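Local coordinates for putative OmpA family lipoprotein (Burkholderia cenocepacia, PDB 5LKW), which binds 2,6-diaminopimelic acid, a building block of peptidoglycan, through its OmpA-like domain, and probably helps the Tol-Pal system invaginate the outer membrane at cell division and keep it intact, at residues N10-K15 with M35-Q40; Q53-E58 with R115-Y120; Y64-G69 with G96-Q101. One frame throughout, in Å; residues are numbered along the deposited sequence.

Interaction 1 (N10-K15 with M35-Q40)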
loop_
_atom_site.group_PDB
_atom_site.type_symbol
_atom_site.label_atom_id
_atom_site.label_comp_id
_atom_site.label_asym_id
_atom_site.label_seq_id
_atom_site.Cartn_x
_atom_site.Cartn_y
_atom_site.Cartn_z
ATOM N N ASN A 10 -16.671 8.073 -4.891
ATOM C CA ASN A 10 -16.251 9.252 -5.644
ATOM C C ASN A 10 -15.281 10.106 -4.849
ATOM O O ASN A 10 -14.766 11.090 -5.348
ATOM C CB ASN A 10 -17.464 10.102 -5.989
ATOM C CG ASN A 10 -18.368 9.438 -7.004
ATOM O OD1 ASN A 10 -18.023 9.330 -8.195
ATOM N ND2 ASN A 10 -19.548 8.993 -6.539
ATOM N N SER A 11 -15.079 9.747 -3.593
ATOM C CA SER A 11 -14.114 10.402 -2.729
ATOM C C SER A 11 -12.692 9.982 -3.173
ATOM O O SER A 11 -12.510 8.825 -3.592
ATOM C CB SER A 11 -14.387 9.996 -1.281
ATOM O OG SER A 11 -13.242 10.133 -0.468
ATOM N N PRO A 12 -11.710 10.918 -3.132
ATOM C CA PRO A 12 -10.296 10.636 -3.498
ATOM C C PRO A 12 -9.693 9.542 -2.626
ATOM O O PRO A 12 -8.632 8.999 -2.942
ATOM C CB PRO A 12 -9.569 11.972 -3.241
ATOM C CG PRO A 12 -10.495 12.799 -2.431
ATOM C CD PRO A 12 -11.901 12.315 -2.690
ATOM N N LEU A 13 -10.390 9.235 -1.534
ATOM C CA LEU A 13 -10.048 8.181 -0.644
ATOM C C LEU A 13 -10.379 6.801 -1.198
ATOM O O LEU A 13 -9.895 5.834 -0.655
ATOM C CB LEU A 13 -10.740 8.385 0.709
ATOM C CG LEU A 13 -10.044 9.062 1.901
ATOM C CD1 LEU A 13 -8.933 10.051 1.534
ATOM C CD2 LEU A 13 -11.107 9.770 2.708
ATOM N N ALA A 14 -11.172 6.705 -2.275
ATOM C CA ALA A 14 -11.504 5.399 -2.857
ATOM C C ALA A 14 -10.278 4.786 -3.503
ATOM O O ALA A 14 -10.287 3.625 -3.835
ATOM C CB ALA A 14 -12.642 5.487 -3.904
ATOM N N LYS A 15 -9.255 5.583 -3.750
ATOM C CA LYS A 15 -8.067 5.040 -4.401
ATOM C C LYS A 15 -7.142 4.575 -3.284
ATOM O O LYS A 15 -6.660 5.389 -2.481
ATOM C CB LYS A 15 -7.400 6.041 -5.362
ATOM C CG LYS A 15 -6.471 5.314 -6.419
ATOM C CD LYS A 15 -5.162 6.063 -6.649
ATOM C CE LYS A 15 -4.258 5.391 -7.687
ATOM N NZ LYS A 15 -3.393 4.227 -7.303
ATOM N N MET A 35 -1.230 10.181 -0.392
ATOM C CA MET A 35 -0.733 9.971 0.978
ATOM C C MET A 35 -1.324 11.055 1.932
ATOM O O MET A 35 -1.677 10.775 3.093
ATOM C CB MET A 35 0.813 10.044 1.030
ATOM C CG MET A 35 1.665 8.885 0.343
ATOM S SD MET A 35 1.279 7.252 0.973
ATOM C CE MET A 35 -0.243 6.885 0.052
ATOM N N GLN A 36 -1.409 12.284 1.419
ATOM C CA GLN A 36 -1.920 13.435 2.158
ATOM C C GLN A 36 -3.397 13.280 2.451
ATOM O O GLN A 36 -3.853 13.528 3.580
ATOM C CB GLN A 36 -1.616 14.716 1.375
ATOM C CG GLN A 36 -0.109 14.814 1.166
ATOM C CD GLN A 36 0.410 16.151 0.712
ATOM O OE1 GLN A 36 0.480 16.418 -0.504
ATOM N NE2 GLN A 36 0.862 16.982 1.677
ATOM N N GLN A 37 -4.144 12.838 1.439
ATOM C CA GLN A 37 -5.540 12.570 1.650
ATOM C C GLN A 37 -5.747 11.515 2.720
ATOM O O GLN A 37 -6.473 11.755 3.709
ATOM C CB GLN A 37 -6.234 12.203 0.344
ATOM C CG GLN A 37 -6.908 13.401 -0.309
ATOM C CD GLN A 37 -6.562 13.561 -1.782
ATOM O OE1 GLN A 37 -5.745 12.813 -2.337
ATOM N NE2 GLN A 37 -7.179 14.556 -2.427
ATOM N N HIS A 38 -5.120 10.360 2.540
ATOM C CA HIS A 38 -5.251 9.321 3.563
ATOM C C HIS A 38 -4.790 9.742 4.954
ATOM O O HIS A 38 -5.495 9.459 5.919
ATOM C CB HIS A 38 -4.683 7.979 3.111
ATOM C CG HIS A 38 -5.588 7.269 2.148
ATOM N ND1 HIS A 38 -5.505 7.443 0.780
ATOM C CD2 HIS A 38 -6.640 6.440 2.361
ATOM C CE1 HIS A 38 -6.438 6.716 0.191
ATOM N NE2 HIS A 38 -7.148 6.110 1.128
ATOM N N ALA A 39 -3.631 10.417 5.023
ATOM C CA ALA A 39 -3.080 10.946 6.277
ATOM C C ALA A 39 -4.082 11.865 7.000
ATOM O O ALA A 39 -4.267 11.741 8.210
ATOM C CB ALA A 39 -1.771 11.683 6.040
ATOM N N GLN A 40 -4.706 12.767 6.248
ATOM C CA GLN A 40 -5.679 13.702 6.803
ATOM C C GLN A 40 -6.865 12.929 7.385
ATOM O O GLN A 40 -7.264 13.169 8.529
ATOM C CB GLN A 40 -6.138 14.710 5.731
ATOM C CG GLN A 40 -6.885 15.952 6.226
ATOM C CD GLN A 40 -6.263 16.591 7.463
ATOM O OE1 GLN A 40 -5.058 16.872 7.506
ATOM N NE2 GLN A 40 -7.096 16.845 8.469
#

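Interaction 2 (Q53-E58 with R115-Y120). With API (2,6-diaminopimelic acid), chain C.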
loop_
_atom_site.group_PDB
_atom_site.type_symbol
_atom_site.label_atom_id
_atom_site.label_comp_id
_atom_site.label_asym_id
_atom_site.label_seq_id
_atom_site.Cartn_x
_atom_site.Cartn_y
_atom_site.Cartn_z
ATOM N N GLN A 53 -0.765 -3.576 3.230
ATOM C CA GLN A 53 -0.301 -4.867 2.690
ATOM C C GLN A 53 0.545 -4.659 1.406
ATOM O O GLN A 53 0.031 -4.166 0.382
ATOM C CB GLN A 53 -1.491 -5.731 2.282
ATOM C CG GLN A 53 -2.573 -5.941 3.323
ATOM C CD GLN A 53 -3.531 -7.026 2.892
ATOM O OE1 GLN A 53 -4.182 -6.915 1.854
ATOM N NE2 GLN A 53 -3.614 -8.086 3.680
ATOM N N GLY A 54 1.817 -5.037 1.489
ATOM C CA GLY A 54 2.751 -5.081 0.365
ATOM C C GLY A 54 2.707 -6.416 -0.390
ATOM O O GLY A 54 2.669 -7.485 0.219
ATOM N N ASN A 55 2.705 -6.315 -1.704
ATOM C CA ASN A 55 2.574 -7.430 -2.657
ATOM C C ASN A 55 3.718 -7.232 -3.679
ATOM O O ASN A 55 4.263 -6.121 -3.819
ATOM C CB ASN A 55 1.194 -7.451 -3.360
ATOM C CG ASN A 55 -0.001 -7.604 -2.380
ATOM O OD1 ASN A 55 -0.435 -8.710 -2.132
ATOM N ND2 ASN A 55 -0.492 -6.493 -1.809
ATOM N N THR A 56 4.096 -8.298 -4.380
ATOM C CA THR A 56 5.179 -8.229 -5.330
ATOM C C THR A 56 4.680 -8.991 -6.593
ATOM O O THR A 56 3.696 -9.733 -6.537
ATOM C CB THR A 56 6.471 -8.928 -4.796
ATOM O OG1 THR A 56 6.263 -10.361 -4.793
ATOM C CG2 THR A 56 6.867 -8.447 -3.400
ATOM N N ASP A 57 5.329 -8.836 -7.722
ATOM C CA ASP A 57 5.049 -9.847 -8.777
ATOM C C ASP A 57 5.789 -11.208 -8.484
ATOM O O ASP A 57 6.469 -11.335 -7.475
ATOM C CB ASP A 57 5.245 -9.318 -10.208
ATOM C CG ASP A 57 6.706 -8.987 -10.515
ATOM O OD1 ASP A 57 7.559 -9.886 -10.357
ATOM O OD2 ASP A 57 7.015 -7.839 -10.926
ATOM N N GLU A 58 5.556 -12.240 -9.303
ATOM C CA GLU A 58 5.910 -13.633 -8.934
ATOM C C GLU A 58 7.410 -13.948 -9.164
ATOM O O GLU A 58 7.950 -15.032 -8.761
ATOM C CB GLU A 58 5.014 -14.618 -9.697
ATOM C CG GLU A 58 5.295 -14.527 -11.267
ATOM C CD GLU A 58 4.185 -15.149 -12.134
ATOM O OE1 GLU A 58 4.150 -14.824 -13.335
ATOM O OE2 GLU A 58 3.377 -15.975 -11.654
ATOM N N ARG A 115 2.572 -3.829 -5.679
ATOM C CA ARG A 115 1.467 -3.013 -5.209
ATOM C C ARG A 115 1.383 -3.057 -3.706
ATOM O O ARG A 115 1.664 -4.106 -3.081
ATOM C CB ARG A 115 0.126 -3.545 -5.771
ATOM C CG ARG A 115 -1.075 -2.556 -5.728
ATOM C CD ARG A 115 -2.420 -3.225 -6.303
ATOM N NE ARG A 115 -2.804 -4.254 -5.348
ATOM C CZ ARG A 115 -2.566 -5.557 -5.439
ATOM N NH1 ARG A 115 -2.012 -6.112 -6.535
ATOM N NH2 ARG A 115 -2.876 -6.323 -4.388
ATOM N N ALA A 116 0.951 -1.932 -3.122
ATOM C CA ALA A 116 0.636 -1.886 -1.679
ATOM C C ALA A 116 -0.742 -1.351 -1.513
ATOM O O ALA A 116 -1.050 -0.305 -2.113
ATOM C CB ALA A 116 1.671 -0.959 -0.893
ATOM N N ASP A 117 -1.573 -2.056 -0.711
ATOM C CA ASP A 117 -2.947 -1.647 -0.465
ATOM C C ASP A 117 -3.152 -1.163 0.975
ATOM O O ASP A 117 -2.705 -1.822 1.942
ATOM C CB ASP A 117 -3.961 -2.809 -0.692
ATOM C CG ASP A 117 -3.854 -3.449 -2.067
ATOM O OD1 ASP A 117 -3.717 -2.713 -3.086
ATOM O OD2 ASP A 117 -3.956 -4.711 -2.117
ATOM N N LEU A 118 -3.962 -0.100 1.076
ATOM C CA LEU A 118 -4.435 0.437 2.344
ATOM C C LEU A 118 -5.700 -0.317 2.628
ATOM O O LEU A 118 -6.696 -0.134 1.918
ATOM C CB LEU A 118 -4.701 1.956 2.218
ATOM C CG LEU A 118 -3.525 2.973 2.183
ATOM C CD1 LEU A 118 -2.693 2.847 1.016
ATOM C CD2 LEU A 118 -4.051 4.403 2.132
ATOM N N VAL A 119 -5.674 -1.183 3.649
ATOM C CA VAL A 119 -6.880 -1.986 3.950
ATOM C C VAL A 119 -7.480 -1.495 5.294
ATOM O O VAL A 119 -6.940 -1.732 6.374
ATOM C CB VAL A 119 -6.568 -3.492 3.949
ATOM C CG1 VAL A 119 -7.870 -4.329 4.081
ATOM C CG2 VAL A 119 -5.690 -3.906 2.667
ATOM N N TYR A 120 -8.581 -0.775 5.196
ATOM C CA TYR A 120 -9.079 -0.031 6.337
ATOM C C TYR A 120 -9.875 -1.013 7.146
ATOM O O TYR A 120 -10.721 -1.728 6.580
ATOM C CB TYR A 120 -9.916 1.141 5.863
ATOM C CG TYR A 120 -9.104 2.406 5.605
ATOM C CD1 TYR A 120 -8.673 3.205 6.682
ATOM C CD2 TYR A 120 -8.762 2.809 4.296
ATOM C CE1 TYR A 120 -7.939 4.365 6.475
ATOM C CE2 TYR A 120 -8.039 3.986 4.062
ATOM C CZ TYR A 120 -7.625 4.778 5.181
ATOM O OH TYR A 120 -6.916 5.979 5.061
HETATM C C API C . 8.956 -7.162 -7.825
HETATM C CA API C . 9.917 -8.302 -8.060
HETATM C C3 API C . 10.615 -8.385 -9.417
HETATM C C4 API C . 11.547 -9.614 -9.412
HETATM C C5 API C . 12.993 -9.336 -9.864
HETATM C C6 API C . 13.953 -10.527 -9.683
HETATM O O API C . 7.870 -7.491 -7.365
HETATM O OXT API C . 9.184 -5.950 -8.045
HETATM N N API C . 9.121 -9.519 -7.913
HETATM O O HOH W 1 -2.997 -8.813 -2.372
#

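Interaction 3 (Y64-G69 with G96-Q101). With API (2,6-diaminopimelic acid), chain C.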
loop_
_atom_site.group_PDB
_atom_site.type_symbol
_atom_site.label_atom_id
_atom_site.label_comp_id
_atom_site.label_asym_id
_atom_site.label_seq_id
_atom_site.Cartn_x
_atom_site.Cartn_y
_atom_site.Cartn_z
ATOM N N TYR A 64 12.745 -13.572 -1.083
ATOM C CA TYR A 64 13.051 -12.254 -1.645
ATOM C C TYR A 64 11.792 -11.308 -1.633
ATOM O O TYR A 64 11.847 -10.140 -1.179
ATOM C CB TYR A 64 13.677 -12.348 -3.062
ATOM C CG TYR A 64 14.113 -11.000 -3.605
ATOM C CD1 TYR A 64 15.385 -10.508 -3.334
ATOM C CD2 TYR A 64 13.235 -10.197 -4.360
ATOM C CE1 TYR A 64 15.805 -9.251 -3.818
ATOM C CE2 TYR A 64 13.620 -8.924 -4.817
ATOM C CZ TYR A 64 14.914 -8.457 -4.539
ATOM O OH TYR A 64 15.348 -7.209 -4.975
ATOM N N ASN A 65 10.688 -11.848 -2.137
ATOM C CA ASN A 65 9.467 -11.109 -2.372
ATOM C C ASN A 65 8.670 -10.844 -1.106
ATOM O O ASN A 65 7.982 -9.833 -0.995
ATOM C CB ASN A 65 8.584 -11.883 -3.331
ATOM C CG ASN A 65 9.036 -11.698 -4.775
ATOM O OD1 ASN A 65 9.179 -10.554 -5.234
ATOM N ND2 ASN A 65 9.315 -12.818 -5.488
ATOM N N LEU A 66 8.784 -11.747 -0.149
ATOM C CA LEU A 66 8.307 -11.432 1.180
ATOM C C LEU A 66 9.035 -10.195 1.726
ATOM O O LEU A 66 8.387 -9.306 2.251
ATOM C CB LEU A 66 8.495 -12.648 2.123
ATOM C CG LEU A 66 7.563 -12.607 3.313
ATOM C CD1 LEU A 66 6.091 -13.097 2.939
ATOM C CD2 LEU A 66 8.190 -13.409 4.497
ATOM N N ALA A 67 10.370 -10.165 1.627
ATOM C CA ALA A 67 11.166 -9.015 2.095
ATOM C C ALA A 67 10.811 -7.742 1.307
ATOM O O ALA A 67 10.580 -6.695 1.896
ATOM C CB ALA A 67 12.665 -9.307 1.993
ATOM N N LEU A 68 10.733 -7.868 -0.029
ATOM C CA LEU A 68 10.323 -6.769 -0.894
ATOM C C LEU A 68 8.900 -6.253 -0.533
ATOM O O LEU A 68 8.672 -5.032 -0.330
ATOM C CB LEU A 68 10.422 -7.216 -2.374
ATOM C CG LEU A 68 9.937 -6.176 -3.403
ATOM C CD1 LEU A 68 10.660 -4.831 -3.188
ATOM C CD2 LEU A 68 10.192 -6.703 -4.822
ATOM N N GLY A 69 7.939 -7.151 -0.449
ATOM C CA GLY A 69 6.590 -6.725 -0.026
ATOM C C GLY A 69 6.618 -5.938 1.288
ATOM O O GLY A 69 5.937 -4.950 1.411
ATOM N N GLY A 96 4.051 -10.848 0.069
ATOM C CA GLY A 96 5.011 -11.304 -0.884
ATOM C C GLY A 96 4.365 -11.492 -2.253
ATOM O O GLY A 96 3.595 -10.614 -2.740
ATOM N N LYS A 97 4.633 -12.648 -2.843
ATOM C CA LYS A 97 3.988 -12.997 -4.134
ATOM C C LYS A 97 2.741 -13.870 -4.025
ATOM O O LYS A 97 2.268 -14.359 -5.032
ATOM C CB LYS A 97 5.003 -13.658 -5.063
ATOM C CG LYS A 97 5.384 -15.028 -4.687
ATOM C CD LYS A 97 6.738 -15.298 -5.360
ATOM C CE LYS A 97 6.875 -16.703 -5.704
ATOM N NZ LYS A 97 8.033 -16.667 -6.629
ATOM N N GLU A 98 2.229 -14.067 -2.813
ATOM C CA GLU A 98 1.240 -15.124 -2.499
ATOM C C GLU A 98 -0.203 -14.826 -2.907
ATOM O O GLU A 98 -0.922 -15.779 -3.251
ATOM C CB GLU A 98 1.282 -15.469 -1.001
ATOM C CG GLU A 98 2.582 -16.161 -0.566
ATOM C CD GLU A 98 2.858 -16.093 0.975
ATOM O OE1 GLU A 98 1.927 -15.774 1.780
ATOM O OE2 GLU A 98 4.030 -16.363 1.380
ATOM N N LYS A 99 -0.620 -13.543 -2.856
ATOM C CA LYS A 99 -1.938 -13.086 -3.301
ATOM C C LYS A 99 -1.912 -12.238 -4.569
ATOM O O LYS A 99 -2.328 -11.081 -4.537
ATOM C CB LYS A 99 -2.696 -12.273 -2.226
ATOM C CG LYS A 99 -2.678 -12.877 -0.832
ATOM C CD LYS A 99 -3.239 -14.269 -0.841
ATOM C CE LYS A 99 -3.108 -14.914 0.529
ATOM N NZ LYS A 99 -4.141 -15.988 0.599
ATOM N N PRO A 100 -1.461 -12.828 -5.690
ATOM C CA PRO A 100 -1.454 -12.066 -6.956
ATOM C C PRO A 100 -2.893 -11.558 -7.275
ATOM O O PRO A 100 -3.834 -12.311 -7.116
ATOM C CB PRO A 100 -0.917 -13.104 -7.987
ATOM C CG PRO A 100 -1.312 -14.547 -7.364
ATOM C CD PRO A 100 -1.104 -14.271 -5.857
ATOM N N GLN A 101 -3.088 -10.292 -7.628
ATOM C CA GLN A 101 -4.426 -9.823 -8.059
ATOM C C GLN A 101 -4.734 -10.136 -9.561
ATOM O O GLN A 101 -5.872 -10.499 -9.922
ATOM C CB GLN A 101 -4.569 -8.313 -7.766
ATOM C CG GLN A 101 -5.969 -7.926 -7.404
ATOM C CD GLN A 101 -6.446 -8.636 -6.106
ATOM O OE1 GLN A 101 -5.641 -8.951 -5.206
ATOM N NE2 GLN A 101 -7.753 -8.912 -6.026
HETATM C C API C . 8.956 -7.162 -7.825
HETATM C CA API C . 9.917 -8.302 -8.060
HETATM C C3 API C . 10.615 -8.385 -9.417
HETATM C C4 API C . 11.547 -9.614 -9.412
HETATM C C5 API C . 12.993 -9.336 -9.864
HETATM C C6 API C . 13.953 -10.527 -9.683
HETATM O O API C . 7.870 -7.491 -7.365
HETATM O OXT API C . 9.184 -5.950 -8.045
HETATM N N API C . 9.121 -9.519 -7.913
#

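Interaction 1 (N10-K15 with M35-Q40)
Q37 of helix 32-44 reaches across to P12 and L13 with two different parts of its side chain. Its terminal amide lies against the proline ring, with Q37 CD 3.7 Å from P12 CB, and the two side chains cross at roughly a right angle. The bend at chi2 brings the amide end against CB and CG of the proline. Nearer the backbone, Q37 CB meets the methyl L13 CD1 at 3.7 Å, the leucine and glutamine side chains running at a slant to each other. One residue on, H38 meets the loop over one ring face and at its edge. Its CG stands beside the backbone N and anti to the carbonyl carbon (chi1 -76°), which carries the imidazole out toward the incoming chain. L13 CD1 sits over the middle of one ring face, 4.2 Å from the centroid and 1° off the normal, a CH-pi contact. This is where the loop leading to strand 17-19, the first strand of the OmpA-like sheet, packs on the helix that follows that strand; on the same helix, Y41 also touches L13, and M80 of helix 62-82 borders the imidazole. At the ring edge K15 O lies near the ring plane, 3.0 Å from H38 CE1. H38 NE2 gives L13 O only a weak, bent bond, 3.3 Å long with 128° at the hydrogen; R16 NE is a second donor to that carbonyl. H38 ND1 is bonded to L34 O of its own helix; with a carbonyl near each ring nitrogen, a doubly protonated ring may be helped, though the NE2 bond is weak. The loop meeting this ring is itself folded tightly: S11 OG accepts from L13 N at 3.2 Å in an ST turn, and A14 N bonds to S11 O at 2.8 Å.

Interaction 2 (Q53-E58 with R115-Y120)
The two inner strands of the mixed OmpA-like sheet meet here, Q53, G54 and N55 pairing with D117, A116 and R115, and the chain beyond strand 50-55 runs on into the diaminopimelate pocket. The short strand axes are antiparallel, 160° apart. Q53 and D117 form a hydrogen-bonded pair, with Q53 N to D117 O and D117 N to Q53 O both at 2.9 Å. G54 and A116 make the adjacent non-hydrogen-bonded pair, and N55 N bonds to R115 O at 2.8 Å. On the face carrying Q53, N55, R115 and D117, the R115 guanidinium lies alongside the N55 amide and points the same way, their planes 30° apart. D117, two residues on, fixes the guanidinium's rotation with a side-on, two-nitrogen salt bridge: R115 NE meets D117 OD1 (2.9 Å) and R115 NH2 meets D117 OD2 (3.0 Å), both on the syn side. S17 OG also bonds to D117 OD1, while R115 NH1 reaches Q112 O. A water donates to N55 OD1 (2.6 Å) and takes a weak bond from R115 NH2. Beyond the strand, D57 grips the ligand twice: D57 N donates to its carboxylate O, and D57 OD1 accepts from its amino N. Salt bridges to R59 and R114 engage D57 OD2. At the opposite end of the pairing, V119 CG2 rests 3.5 Å from Q53 OE1.

Interaction 3 (Y64-G69 with G96-Q101)
A chi1 of -80° sets N65 CG opposite its own carbonyl carbon and sends the amide from the helix surface toward the ligand, and K97, whose CG is wedged between N and carbonyl carbon (chi1 72°), swings its chain in obliquely beside it. K97 CD touches N65 ND2 at 3.6 Å, aliphatic carbon against amide nitrogen. Further out, K97 NZ passes on to the carbonyls of G60 and E58, while N65 ND2 donates to R59 O. That bond leaves N65 OD1 turned to diaminopimelate, whose amino N donates to it at 2.9 Å. One helical turn on, L68 CD2 lies 3.3 Å from the carboxylate carbon C of the ligand, giving the pocket a nonpolar wall. The contact spans a beta-alpha-beta crossover: helix 62-82 connects the parallel neighbours 50-55 and 90-96, and its first turns pack on the chain as it leaves the second of these strands. Here the backbones themselves touch. G96 has no side chain to hold the helix off, and its CA comes within 3.9 Å of L66 N. G96 CA also directs a C-H toward N65 O (3.3 Å, 154° at the hydrogen), a carbonyl that already accepts G69 N at 2.7 Å within the helix. S94 OG bonds to both L66 O and G96 N, tying helix and strand end together. At the outer margin L66 and E98 cross obliquely, the methyl L66 CD1 approaching the carboxylate oxygen E98 OE2 at 4.2 Å.

Interactions 2 and 3, with centres about 8 Å apart, share the diaminopimelate site: T56 and D57 approach the ligand from the chain just after the strand, N65 and L68 from the helix. They are joined directly, T56 N probably bonding to G96 O at 2.9 Å. Interaction 1 lies about 17 Å from interaction 2 between centres, yet touches it through H38, whose CG packs 3.3 Å from L118 CD2. Interactions 1 and 3 are about 25 Å apart between centres, on opposite sides of the chain's centre, so interaction 1 is remote from the pocket.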